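Local coordinates for neural-cadherin (Drosophila melanogaster, PDB 3UBH), which mediates calcium-dependent, preferentially homophilic adhesion between cells and is represented here by four successive cadherin domains of its ectodomain, at residues 228-233 and 279-284; 317-322 and 351-356; 328-333 and 413-418; 343-348 and 375-380. One frame throughout, in Å; residues are numbered along the deposited sequence.

Contact 1: residues 228-233 and 279-284. With CA (calcium ion), chain E; CA (calcium ion), chain F.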
loop_
_atom_site.group_PDB
_atom_site.type_symbol
_atom_site.label_atom_id
_atom_site.label_comp_id
_atom_site.label_asym_id
_atom_site.label_seq_id
_atom_site.Cartn_x
_atom_site.Cartn_y
_atom_site.Cartn_z
ATOM N N ILE A 228 12.025 5.732 -0.706
ATOM C CA ILE A 228 12.535 6.364 -1.924
ATOM C C ILE A 228 13.629 5.534 -2.582
ATOM O O ILE A 228 14.317 4.774 -1.902
ATOM C CB ILE A 228 13.055 7.799 -1.661
ATOM C CG1 ILE A 228 14.242 7.790 -0.684
ATOM C CG2 ILE A 228 11.914 8.709 -1.178
ATOM C CD1 ILE A 228 14.901 9.151 -0.489
ATOM N N PRO A 229 13.786 5.656 -3.913
ATOM C CA PRO A 229 14.855 4.906 -4.569
ATOM C C PRO A 229 16.225 5.567 -4.427
ATOM O O PRO A 229 16.321 6.795 -4.393
ATOM C CB PRO A 229 14.416 4.881 -6.034
ATOM C CG PRO A 229 13.627 6.121 -6.215
ATOM C CD PRO A 229 12.992 6.444 -4.878
ATOM N N GLU A 230 17.267 4.737 -4.366
ATOM C CA GLU A 230 18.666 5.176 -4.252
ATOM C C GLU A 230 19.143 6.146 -5.339
ATOM O O GLU A 230 20.162 6.819 -5.175
ATOM C CB GLU A 230 19.609 3.957 -4.203
ATOM C CG GLU A 230 19.797 3.224 -5.537
ATOM C CD GLU A 230 21.005 2.290 -5.563
ATOM O OE1 GLU A 230 22.031 2.599 -4.921
ATOM O OE2 GLU A 230 20.940 1.244 -6.247
ATOM N N ASN A 231 18.415 6.212 -6.444
ATOM C CA ASN A 231 18.860 6.995 -7.583
ATOM C C ASN A 231 18.120 8.315 -7.725
ATOM O O ASN A 231 18.228 8.986 -8.756
ATOM C CB ASN A 231 18.715 6.182 -8.872
ATOM C CG ASN A 231 17.259 5.939 -9.259
ATOM O OD1 ASN A 231 16.340 6.058 -8.437
ATOM N ND2 ASN A 231 17.046 5.590 -10.517
ATOM N N GLN A 232 17.369 8.696 -6.702
ATOM C CA GLN A 232 16.511 9.849 -6.860
ATOM C C GLN A 232 17.256 11.167 -6.594
ATOM O O GLN A 232 18.027 11.262 -5.643
ATOM C CB GLN A 232 15.224 9.657 -6.071
ATOM C CG GLN A 232 15.043 10.442 -4.812
ATOM C CD GLN A 232 13.584 10.673 -4.591
ATOM O OE1 GLN A 232 12.769 9.763 -4.775
ATOM N NE2 GLN A 232 13.227 11.893 -4.248
ATOM N N LYS A 233 17.035 12.159 -7.461
ATOM C CA LYS A 233 17.921 13.331 -7.572
ATOM C C LYS A 233 17.939 14.236 -6.343
ATOM O O LYS A 233 16.962 14.304 -5.599
ATOM C CB LYS A 233 17.608 14.144 -8.841
ATOM N N GLU A 279 23.588 12.775 -2.540
ATOM C CA GLU A 279 23.267 11.641 -3.410
ATOM C C GLU A 279 23.373 10.319 -2.635
ATOM O O GLU A 279 24.275 10.142 -1.819
ATOM C CB GLU A 279 24.178 11.645 -4.650
ATOM C CG GLU A 279 23.785 12.706 -5.701
ATOM C CD GLU A 279 24.991 13.343 -6.422
ATOM O OE1 GLU A 279 25.942 12.611 -6.812
ATOM O OE2 GLU A 279 24.982 14.587 -6.615
ATOM N N LEU A 280 22.445 9.399 -2.880
ATOM C CA LEU A 280 22.416 8.130 -2.144
ATOM C C LEU A 280 23.127 6.960 -2.857
ATOM O O LEU A 280 23.426 7.031 -4.050
ATOM C CB LEU A 280 20.975 7.744 -1.831
ATOM C CG LEU A 280 20.126 8.757 -1.072
ATOM C CD1 LEU A 280 18.687 8.658 -1.547
ATOM C CD2 LEU A 280 20.233 8.524 0.429
ATOM N N ASP A 281 23.399 5.890 -2.101
ATOM C CA ASP A 281 23.992 4.659 -2.642
ATOM C C ASP A 281 23.667 3.432 -1.770
ATOM O O ASP A 281 24.268 3.227 -0.707
ATOM C CB ASP A 281 25.508 4.821 -2.829
ATOM C CG ASP A 281 26.116 3.729 -3.695
ATOM O OD1 ASP A 281 27.345 3.535 -3.614
ATOM O OD2 ASP A 281 25.383 3.068 -4.462
ATOM N N PHE A 282 22.708 2.632 -2.236
ATOM C CA PHE A 282 22.305 1.379 -1.593
ATOM C C PHE A 282 23.488 0.435 -1.433
ATOM O O PHE A 282 23.494 -0.409 -0.539
ATOM C CB PHE A 282 21.230 0.705 -2.442
ATOM C CG PHE A 282 20.559 -0.471 -1.790
ATOM C CD1 PHE A 282 19.440 -0.287 -0.977
ATOM C CD2 PHE A 282 21.004 -1.767 -2.038
ATOM C CE1 PHE A 282 18.798 -1.371 -0.396
ATOM C CE2 PHE A 282 20.376 -2.860 -1.461
ATOM C CZ PHE A 282 19.270 -2.665 -0.639
ATOM N N GLU A 283 24.481 0.587 -2.307
ATOM C CA GLU A 283 25.693 -0.232 -2.286
ATOM C C GLU A 283 26.760 0.283 -1.307
ATOM O O GLU A 283 27.770 -0.388 -1.071
ATOM C CB GLU A 283 26.281 -0.353 -3.701
ATOM C CG GLU A 283 25.610 -1.403 -4.579
ATOM C CD GLU A 283 24.198 -1.024 -4.993
ATOM O OE1 GLU A 283 24.016 0.010 -5.684
ATOM O OE2 GLU A 283 23.256 -1.768 -4.629
ATOM N N ASP A 284 26.541 1.468 -0.741
ATOM C CA ASP A 284 27.499 2.037 0.200
ATOM C C ASP A 284 27.177 1.606 1.632
ATOM O O ASP A 284 26.228 2.099 2.240
ATOM C CB ASP A 284 27.532 3.558 0.079
ATOM C CG ASP A 284 28.735 4.170 0.760
ATOM O OD1 ASP A 284 29.049 3.781 1.905
ATOM O OD2 ASP A 284 29.368 5.050 0.145
HETATM CA CA CA E . 24.270 2.486 -6.194
HETATM CA CA CA F . 21.939 -0.933 -6.672
#

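Contact 2: residues 317-322 and 351-356. With CA (calcium ion), chain G; CA (calcium ion), chain F; CA (calcium ion), chain E.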
loop_
_atom_site.group_PDB
_atom_site.type_symbol
_atom_site.label_atom_id
_atom_site.label_comp_id
_atom_site.label_asym_id
_atom_site.label_seq_id
_atom_site.Cartn_x
_atom_site.Cartn_y
_atom_site.Cartn_z
ATOM N N VAL A 317 18.303 0.021 -6.790
ATOM C CA VAL A 317 18.055 0.043 -8.228
ATOM C C VAL A 317 19.209 -0.670 -8.919
ATOM O O VAL A 317 20.316 -0.749 -8.377
ATOM C CB VAL A 317 17.847 1.480 -8.813
ATOM C CG1 VAL A 317 16.870 2.277 -7.948
ATOM C CG2 VAL A 317 19.179 2.223 -9.005
ATOM N N ASN A 318 18.942 -1.200 -10.104
ATOM C CA ASN A 318 19.948 -1.930 -10.851
ATOM C C ASN A 318 20.932 -0.961 -11.498
ATOM O O ASN A 318 20.944 -0.798 -12.719
ATOM C CB ASN A 318 19.287 -2.830 -11.900
ATOM C CG ASN A 318 20.272 -3.764 -12.576
ATOM O OD1 ASN A 318 21.095 -4.406 -11.918
ATOM N ND2 ASN A 318 20.194 -3.846 -13.902
ATOM N N ASP A 319 21.747 -0.309 -10.673
ATOM C CA ASP A 319 22.752 0.634 -11.183
ATOM C C ASP A 319 24.121 -0.010 -11.434
ATOM O O ASP A 319 25.060 0.664 -11.860
ATOM C CB ASP A 319 22.867 1.911 -10.313
ATOM C CG ASP A 319 23.033 1.622 -8.825
ATOM O OD1 ASP A 319 23.083 0.443 -8.421
ATOM O OD2 ASP A 319 23.108 2.589 -8.033
ATOM N N ASN A 320 24.232 -1.311 -11.195
ATOM C CA ASN A 320 25.509 -1.986 -11.404
ATOM C C ASN A 320 25.478 -3.102 -12.438
ATOM O O ASN A 320 24.555 -3.919 -12.458
ATOM C CB ASN A 320 26.074 -2.482 -10.075
ATOM C CG ASN A 320 26.692 -1.365 -9.268
ATOM O OD1 ASN A 320 27.798 -0.908 -9.565
ATOM N ND2 ASN A 320 25.979 -0.913 -8.242
ATOM N N ALA A 321 26.490 -3.122 -13.302
ATOM C CA ALA A 321 26.650 -4.211 -14.259
ATOM C C ALA A 321 27.564 -5.318 -13.705
ATOM O O ALA A 321 28.496 -5.031 -12.946
ATOM C CB ALA A 321 27.178 -3.679 -15.577
ATOM N N PRO A 322 27.290 -6.594 -14.063
ATOM C CA PRO A 322 28.195 -7.677 -13.640
ATOM C C PRO A 322 29.624 -7.401 -14.117
ATOM O O PRO A 322 29.798 -7.003 -15.270
ATOM C CB PRO A 322 27.628 -8.906 -14.357
ATOM C CG PRO A 322 26.188 -8.585 -14.600
ATOM C CD PRO A 322 26.147 -7.104 -14.851
ATOM N N ASP A 351 28.380 -8.856 -9.206
ATOM C CA ASP A 351 27.449 -7.742 -9.360
ATOM C C ASP A 351 27.139 -7.146 -7.992
ATOM O O ASP A 351 26.704 -7.854 -7.090
ATOM C CB ASP A 351 26.161 -8.237 -10.037
ATOM C CG ASP A 351 25.261 -7.099 -10.536
ATOM O OD1 ASP A 351 25.105 -6.067 -9.839
ATOM O OD2 ASP A 351 24.670 -7.248 -11.633
ATOM N N SER A 352 27.363 -5.838 -7.862
ATOM C CA SER A 352 27.178 -5.089 -6.608
ATOM C C SER A 352 25.747 -5.023 -6.061
ATOM O O SER A 352 25.558 -4.874 -4.851
ATOM C CB SER A 352 27.660 -3.651 -6.787
ATOM O OG SER A 352 29.033 -3.605 -7.063
ATOM N N ASP A 353 24.755 -5.092 -6.947
ATOM C CA ASP A 353 23.353 -4.911 -6.574
ATOM C C ASP A 353 22.837 -6.069 -5.711
ATOM O O ASP A 353 23.614 -6.941 -5.301
ATOM C CB ASP A 353 22.486 -4.732 -7.824
ATOM C CG ASP A 353 22.936 -3.561 -8.692
ATOM O OD1 ASP A 353 23.165 -2.463 -8.144
ATOM O OD2 ASP A 353 23.051 -3.735 -9.925
ATOM N N SER A 354 21.538 -6.075 -5.427
ATOM C CA SER A 354 20.956 -7.111 -4.578
ATOM C C SER A 354 19.845 -7.891 -5.272
ATOM O O SER A 354 19.451 -7.552 -6.385
ATOM C CB SER A 354 20.485 -6.497 -3.272
ATOM O OG SER A 354 21.551 -5.754 -2.722
ATOM N N GLY A 355 19.367 -8.951 -4.624
ATOM C CA GLY A 355 18.351 -9.821 -5.212
ATOM C C GLY A 355 18.648 -10.130 -6.668
ATOM O O GLY A 355 19.793 -10.411 -7.032
ATOM N N SER A 356 17.621 -10.037 -7.507
ATOM C CA SER A 356 17.747 -10.399 -8.915
ATOM C C SER A 356 18.491 -9.369 -9.769
ATOM O O SER A 356 18.903 -9.677 -10.897
ATOM C CB SER A 356 16.380 -10.725 -9.518
ATOM O OG SER A 356 15.544 -9.591 -9.505
HETATM CA CA CA G . 23.113 -5.471 -11.505
HETATM CA CA CA F . 21.939 -0.933 -6.672
HETATM CA CA CA E . 24.270 2.486 -6.194
#

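Contact 3: residues 328-333 and 413-418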
loop_
_atom_site.group_PDB
_atom_site.type_symbol
_atom_site.label_atom_id
_atom_site.label_comp_id
_atom_site.label_asym_id
_atom_site.label_seq_id
_atom_site.Cartn_x
_atom_site.Cartn_y
_atom_site.Cartn_z
ATOM N N ASP A 328 40.195 -10.579 -19.307
ATOM C CA ASP A 328 40.039 -11.568 -20.382
ATOM C C ASP A 328 40.517 -12.942 -19.930
ATOM O O ASP A 328 41.265 -13.057 -18.963
ATOM C CB ASP A 328 40.735 -11.133 -21.680
ATOM C CG ASP A 328 42.200 -10.858 -21.490
ATOM O OD1 ASP A 328 43.024 -11.698 -21.940
ATOM O OD2 ASP A 328 42.524 -9.807 -20.894
ATOM N N TYR A 329 40.054 -13.977 -20.615
ATOM C CA TYR A 329 40.351 -15.344 -20.221
ATOM C C TYR A 329 40.989 -16.111 -21.366
ATOM O O TYR A 329 40.636 -15.931 -22.539
ATOM C CB TYR A 329 39.083 -16.053 -19.745
ATOM C CG TYR A 329 38.442 -15.420 -18.536
ATOM C CD1 TYR A 329 37.560 -14.346 -18.669
ATOM C CD2 TYR A 329 38.711 -15.897 -17.255
ATOM C CE1 TYR A 329 36.974 -13.751 -17.548
ATOM C CE2 TYR A 329 38.124 -15.321 -16.133
ATOM C CZ TYR A 329 37.259 -14.246 -16.283
ATOM O OH TYR A 329 36.688 -13.665 -15.165
ATOM N N GLN A 330 41.915 -16.987 -21.010
ATOM C CA GLN A 330 42.745 -17.672 -21.972
ATOM C C GLN A 330 42.992 -19.099 -21.488
ATOM O O GLN A 330 43.363 -19.306 -20.336
ATOM C CB GLN A 330 44.062 -16.921 -22.051
ATOM C CG GLN A 330 44.827 -17.089 -23.319
ATOM C CD GLN A 330 46.103 -16.276 -23.317
ATOM O OE1 GLN A 330 46.262 -15.357 -22.513
ATOM N NE2 GLN A 330 47.012 -16.598 -24.224
ATOM N N ALA A 331 42.780 -20.081 -22.357
ATOM C CA ALA A 331 43.159 -21.471 -22.051
ATOM C C ALA A 331 44.117 -21.958 -23.125
ATOM O O ALA A 331 43.931 -21.662 -24.303
ATOM C CB ALA A 331 41.942 -22.370 -21.967
ATOM N N HIS A 332 45.146 -22.688 -22.712
ATOM C CA HIS A 332 46.187 -23.147 -23.629
ATOM C C HIS A 332 46.227 -24.661 -23.762
ATOM O O HIS A 332 45.598 -25.379 -22.979
ATOM C CB HIS A 332 47.553 -22.676 -23.146
ATOM C CG HIS A 332 47.941 -21.327 -23.653
ATOM N ND1 HIS A 332 48.552 -21.141 -24.878
ATOM C CD2 HIS A 332 47.813 -20.095 -23.099
ATOM C CE1 HIS A 332 48.785 -19.851 -25.057
ATOM N NE2 HIS A 332 48.345 -19.195 -23.992
ATOM N N ASN A 333 46.982 -25.130 -24.755
ATOM C CA ASN A 333 47.251 -26.559 -24.944
ATOM C C ASN A 333 45.998 -27.429 -24.909
ATOM O O ASN A 333 46.029 -28.546 -24.390
ATOM C CB ASN A 333 48.246 -27.059 -23.888
ATOM C CG ASN A 333 49.523 -26.264 -23.873
ATOM O OD1 ASN A 333 50.300 -26.303 -24.832
ATOM N ND2 ASN A 333 49.760 -25.536 -22.775
ATOM N N ARG A 413 39.987 -16.631 -25.172
ATOM C CA ARG A 413 40.852 -17.205 -26.197
ATOM C C ARG A 413 41.059 -18.667 -25.870
ATOM O O ARG A 413 41.423 -19.022 -24.735
ATOM C CB ARG A 413 42.209 -16.484 -26.263
ATOM C CG ARG A 413 42.145 -14.991 -26.636
ATOM C CD ARG A 413 43.525 -14.321 -26.793
ATOM N NE ARG A 413 44.333 -14.259 -25.569
ATOM C CZ ARG A 413 44.149 -13.411 -24.555
ATOM N NH1 ARG A 413 43.163 -12.520 -24.568
ATOM N NH2 ARG A 413 44.951 -13.464 -23.498
ATOM N N VAL A 414 40.816 -19.532 -26.845
ATOM C CA VAL A 414 41.124 -20.940 -26.667
ATOM C C VAL A 414 42.152 -21.341 -27.723
ATOM O O VAL A 414 41.845 -21.328 -28.911
ATOM C CB VAL A 414 39.853 -21.827 -26.768
ATOM C CG1 VAL A 414 40.194 -23.300 -26.589
ATOM C CG2 VAL A 414 38.788 -21.399 -25.757
ATOM N N TYR A 415 43.374 -21.666 -27.299
ATOM C CA TYR A 415 44.391 -22.175 -28.222
ATOM C C TYR A 415 44.364 -23.704 -28.250
ATOM O O TYR A 415 44.508 -24.364 -27.224
ATOM C CB TYR A 415 45.790 -21.686 -27.844
ATOM C CG TYR A 415 46.045 -20.192 -27.975
ATOM C CD1 TYR A 415 46.767 -19.677 -29.056
ATOM C CD2 TYR A 415 45.602 -19.292 -26.995
ATOM C CE1 TYR A 415 47.026 -18.301 -29.168
ATOM C CE2 TYR A 415 45.856 -17.914 -27.098
ATOM C CZ TYR A 415 46.572 -17.430 -28.182
ATOM O OH TYR A 415 46.821 -16.079 -28.281
ATOM N N THR A 416 44.179 -24.272 -29.429
ATOM C CA THR A 416 44.114 -25.716 -29.547
ATOM C C THR A 416 45.378 -26.294 -30.182
ATOM O O THR A 416 46.216 -25.569 -30.715
ATOM C CB THR A 416 42.927 -26.132 -30.412
ATOM O OG1 THR A 416 43.037 -25.478 -31.684
ATOM C CG2 THR A 416 41.604 -25.753 -29.757
ATOM N N LYS A 417 45.495 -27.614 -30.133
ATOM C CA LYS A 417 46.563 -28.310 -30.832
ATOM C C LYS A 417 46.155 -29.743 -31.154
ATOM O O LYS A 417 45.179 -30.245 -30.606
ATOM C CB LYS A 417 47.858 -28.296 -30.000
ATOM C CG LYS A 417 47.721 -28.836 -28.563
ATOM C CD LYS A 417 48.968 -29.632 -28.158
ATOM C CE LYS A 417 48.744 -30.400 -26.867
ATOM N NZ LYS A 417 49.813 -31.393 -26.605
ATOM N N ASN A 418 46.886 -30.376 -32.070
ATOM C CA ASN A 418 46.870 -31.840 -32.212
ATOM C C ASN A 418 48.123 -32.439 -31.546
ATOM O O ASN A 418 48.827 -31.693 -30.855
ATOM C CB ASN A 418 46.684 -32.285 -33.675
ATOM C CG ASN A 418 47.819 -31.841 -34.606
ATOM O OD1 ASN A 418 48.317 -30.723 -34.526
ATOM N ND2 ASN A 418 48.215 -32.731 -35.509
#

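Contact 4: residues 343-348 and 375-380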
loop_
_atom_site.group_PDB
_atom_site.type_symbol
_atom_site.label_atom_id
_atom_site.label_comp_id
_atom_site.label_asym_id
_atom_site.label_seq_id
_atom_site.Cartn_x
_atom_site.Cartn_y
_atom_site.Cartn_z
ATOM N N SER A 343 35.293 -29.414 -19.604
ATOM C CA SER A 343 35.566 -28.095 -19.036
ATOM C C SER A 343 36.875 -27.577 -19.612
ATOM O O SER A 343 37.925 -28.199 -19.441
ATOM C CB SER A 343 35.655 -28.161 -17.511
ATOM O OG SER A 343 34.520 -28.801 -16.961
ATOM N N ILE A 344 36.800 -26.453 -20.315
ATOM C CA ILE A 344 37.981 -25.842 -20.917
ATOM C C ILE A 344 38.564 -24.808 -19.956
ATOM O O ILE A 344 39.778 -24.776 -19.703
ATOM C CB ILE A 344 37.643 -25.223 -22.277
ATOM C CG1 ILE A 344 37.549 -26.326 -23.335
ATOM C CG2 ILE A 344 38.683 -24.204 -22.682
ATOM C CD1 ILE A 344 36.771 -25.949 -24.572
ATOM N N LEU A 345 37.686 -23.973 -19.412
ATOM C CA LEU A 345 38.064 -23.028 -18.371
ATOM C C LEU A 345 36.827 -22.589 -17.620
ATOM O O LEU A 345 35.704 -22.752 -18.107
ATOM C CB LEU A 345 38.785 -21.805 -18.955
ATOM C CG LEU A 345 37.967 -20.669 -19.584
ATOM C CD1 LEU A 345 38.731 -19.378 -19.466
ATOM C CD2 LEU A 345 37.598 -20.937 -21.038
ATOM N N ARG A 346 37.045 -22.025 -16.440
ATOM C CA ARG A 346 35.970 -21.487 -15.634
ATOM C C ARG A 346 36.056 -19.962 -15.629
ATOM O O ARG A 346 37.147 -19.380 -15.601
ATOM C CB ARG A 346 36.048 -22.034 -14.210
ATOM C CG ARG A 346 34.738 -21.969 -13.447
ATOM C CD ARG A 346 35.010 -21.977 -11.956
ATOM N NE ARG A 346 33.782 -21.981 -11.161
ATOM C CZ ARG A 346 33.265 -23.056 -10.564
ATOM N NH1 ARG A 346 33.858 -24.244 -10.661
ATOM N NH2 ARG A 346 32.145 -22.944 -9.856
ATOM N N VAL A 347 34.888 -19.332 -15.639
ATOM C CA VAL A 347 34.746 -17.886 -15.717
ATOM C C VAL A 347 33.877 -17.409 -14.544
ATOM O O VAL A 347 32.984 -18.135 -14.103
ATOM C CB VAL A 347 34.132 -17.552 -17.073
ATOM C CG1 VAL A 347 33.048 -16.537 -16.972
ATOM C CG2 VAL A 347 35.201 -17.122 -18.024
ATOM N N LYS A 348 34.152 -16.218 -14.012
ATOM C CA LYS A 348 33.323 -15.664 -12.938
ATOM C C LYS A 348 33.170 -14.143 -12.993
ATOM O O LYS A 348 34.114 -13.419 -13.311
ATOM C CB LYS A 348 33.838 -16.092 -11.564
ATOM C CG LYS A 348 32.792 -16.021 -10.462
ATOM C CD LYS A 348 33.433 -16.174 -9.095
ATOM C CE LYS A 348 32.395 -16.389 -8.021
ATOM N NZ LYS A 348 32.910 -17.335 -6.997
ATOM N N GLY A 375 29.513 -20.713 -14.653
ATOM C CA GLY A 375 30.595 -20.123 -15.429
ATOM C C GLY A 375 31.555 -21.103 -16.078
ATOM O O GLY A 375 32.540 -20.692 -16.692
ATOM N N ILE A 376 31.283 -22.398 -15.943
ATOM C CA ILE A 376 32.096 -23.409 -16.604
ATOM C C ILE A 376 31.872 -23.332 -18.120
ATOM O O ILE A 376 30.764 -23.580 -18.616
ATOM C CB ILE A 376 31.807 -24.831 -16.068
ATOM C CG1 ILE A 376 32.162 -24.926 -14.576
ATOM C CG2 ILE A 376 32.586 -25.869 -16.876
ATOM C CD1 ILE A 376 31.743 -26.237 -13.894
ATOM N N ILE A 377 32.922 -22.950 -18.843
ATOM C CA ILE A 377 32.872 -22.903 -20.298
ATOM C C ILE A 377 33.264 -24.277 -20.810
ATOM O O ILE A 377 34.326 -24.814 -20.468
ATOM C CB ILE A 377 33.781 -21.802 -20.891
ATOM C CG1 ILE A 377 33.181 -20.423 -20.605
ATOM C CG2 ILE A 377 33.966 -22.009 -22.393
ATOM C CD1 ILE A 377 33.919 -19.286 -21.217
ATOM N N VAL A 378 32.385 -24.837 -21.632
ATOM C CA VAL A 378 32.500 -26.213 -22.052
ATOM C C VAL A 378 32.661 -26.298 -23.560
ATOM O O VAL A 378 32.426 -25.336 -24.288
ATOM C CB VAL A 378 31.273 -27.022 -21.556
ATOM C CG1 VAL A 378 30.280 -27.336 -22.683
ATOM C CG2 VAL A 378 31.730 -28.277 -20.869
ATOM N N ASN A 379 33.087 -27.465 -24.006
ATOM C CA ASN A 379 33.191 -27.825 -25.408
ATOM C C ASN A 379 31.802 -28.213 -25.945
ATOM O O ASN A 379 31.268 -29.256 -25.558
ATOM C CB ASN A 379 34.149 -29.027 -25.468
ATOM C CG ASN A 379 34.335 -29.567 -26.851
ATOM O OD1 ASN A 379 34.141 -28.859 -27.832
ATOM N ND2 ASN A 379 34.726 -30.828 -26.945
ATOM N N ASN A 380 31.214 -27.390 -26.821
ATOM C CA ASN A 380 29.884 -27.707 -27.414
ATOM C C ASN A 380 29.863 -28.322 -28.829
ATOM O O ASN A 380 28.840 -28.861 -29.248
ATOM C CB ASN A 380 28.925 -26.513 -27.350
ATOM C CG ASN A 380 27.489 -26.880 -27.766
ATOM O OD1 ASN A 380 26.937 -27.887 -27.321
ATOM N ND2 ASN A 380 26.888 -26.059 -28.623
#

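Contact 1: residues 228-233 and 279-284
I228, near the end of strand 224-229, sets its CD1 methyl 4.0 Å from CD1 of L280, the two side chains crossing at about a right angle. The carbonyl of P229 borders this apolar pair, its O 4.1 Å from L280 CD1, and accepts the N-H of Q232, closing the type I turn from P229 to Q232 in which the strand ends. E230, inside that turn, makes the polar and metal part of the contact. Its CG stands between the backbone N and the carbonyl carbon (chi1 73°) and the chain runs extended from there, which carries the carboxylate across to the second segment. One oxygen has two tasks. E230 OE1 binds the calcium ion of chain E at 2.6 Å, and it accepts the backbone N-H of F282 at 2.8 Å, met from above the carboxylate plane, 43° out of it. The other, E230 OE2, turns to the calcium ion of chain F at 2.4 Å.

Across from E230, D281 OD2 joins the first ion, while E283 OE1 bridges both metals and E283 OE2 completes a two-oxygen grip on the second. The carboxylates of E230 and E283 stand 64° apart, with the metal charge probably offsetting their mutual repulsion. A type I turn from D281 to D284 presents these ligands, and D316, V317, D319 and D353 supply the remaining protein ligands of the pair of ions. Glutamate from a P-E-N sequence, joined by aspartate and glutamate of an L-D-x-E-like turn, is the hallmark of the calcium site at the membrane-proximal end of a cadherin domain.

Contact 2: residues 317-322 and 351-356
The D-x-N-D-N linker between two cadherin domains meets the D-x-D turn of the following domain here, with N320 and D353 gripping each other between calcium ions. The linker residue uses both backbone and side chain. N320 N donates to D353 OD2 at 3.0 Å, on the syn lone pair, and N320 ND2 donates to D353 OD1 at 3.2 Å, a nearly straight bond (164°) that lies in the amide plane but meets the carboxylate from above. Both donors can serve one carboxylate because CG of N320 lies beside its own backbone N (chi1 -77°). Without the amide, as with an alanine here, D353 OD1 would probably lose its side-chain donor and the carboxylate be less firmly fixed in rotation between its metals.

That rotation matters because D353 is shared: OD1 binds the calcium ion of chain F at 2.5 Å, and OD2 that of chain G at 2.4 Å. Chain G's ion is also held by N318 OD1 at 2.3 Å, by N320 O at the same distance, and by both oxygens of D351; N357 and D400 complete its protein ligands. D351 OD1 is positioned by an Asx turn, accepting D353 N at 3.1 Å, while P322 lies alongside the D351 side chain. Toward the preceding domain, D319 spreads its carboxylate between two ions, OD1 on that of chain F and OD2 on that of chain E, and V317 O joins the former. Linker and D-x-D turn thus share the ions of chains F and G across the boundary, the arrangement characteristic of calcium-rigidified cadherin junctions.

Contact 3: residues 328-333 and 413-418
R413 meets D328 with the edge of its guanidinium, NH1 donating to D328 OD1 at 2.8 Å in a salt bridge. The acceptor lies near the guanidinium plane, whereas the donor stands above that of the carboxylate, the two planes being 44° apart; NH2 adds a weak bond to the same oxygen. Q330 offers OE1 to NH2 as a further weak partner. The arginine chain turns sharply at chi3 (-64°), which folds the guanidinium back along its neighbouring strand toward both acceptors. A leucine in its place would probably leave the D328 carboxylate without its cationic mate and the Q330 amide oxygen without this donor.

Farther along, H332 and Y415 form an offset stack, their ring centroids 4.7 Å apart and their planes nearly parallel; the CE1 of H332 lies over one face toward the rim, 3.8 Å from Y415 CD2. The Q330 amide approaches the same tyrosine obliquely.

These side chains are brought together by strands 328-335 and 407-417, the parallel pairing of strands A' and G in the cadherin beta-sandwich. R413 N donates to Y329 O at 2.8 Å, A331 N to R413 O at 2.9 Å, and Y415 N to A331 O at 3.0 Å, which pairs Q330 with R413 and A331 with V414. Where Q330 and R413 lie on one face, A331 and V414 lie on the other. A331 packs there on I344 of the opposing sheet and V414 on F394 of strand 391-400. Y391 of that strand meets the Y415 ring edge-to-face and also touches R413.

Contact 4: residues 343-348 and 375-380
L345 and I377 lie side by side because L345 carries CG between its backbone N and carbonyl carbon (chi1 81°), while I377 keeps CG1 beside its own N (chi1 -71°). The CD2 branch of L345 thereby comes to 3.9 Å from I377 CB, and the extended end of I377 continues past it, its CD1 standing 4.1 Å from V347 CG2, where the two side chains cross obliquely. Y329 packs against L345 and V347, and V412 against L345 and I377, so this face belongs to the core of the sandwich.

The strands themselves, 343-350 and 376-379, are antiparallel neighbours corresponding to B and E of the cadherin fold. I377 is bonded to two successive residues: I344 N donates to I377 O at 3.0 Å, and I377 N to L345 O at 2.9 Å. Two residues thus face one, as in a beta bulge, with I344 taking the helical backbone conformation that the offset needs. On the other face, R346 CG touches I376 CG1 at 4.1 Å and S343 OG approaches I376 CG2.

At the end of the pairing V347 N donates to G375 O at 2.9 Å, from 46° above the carbonyl plane. The glycine also turns its CA toward V347 O, a CA-H...O contact of 3.4 Å, and a CB on it would run into that carbonyl. I376 N is bonded to D372 in the loop before the strand.

In the fold
Contacts 1 and 2 lie side by side at a domain junction, centres about 13 Å apart, and share two calcium ions: E230, D281 and E283 come from the domain before the linker, D351 and D353 from the one after. Contact 1 closes before contact 2 opens, while the segments of contact 2 alternate along the chain with those of contacts 3 and 4. These two belong to the later domain alone, centres about 12 Å apart, contact 4 nested within contact 3. They lie in its two facing sheets and meet where Y329 and A331 pack on I344, L345 and V347. Strand 343-350 leads from contact 4 into contact 2, tying one sandwich directly to the metal-stiffened joint.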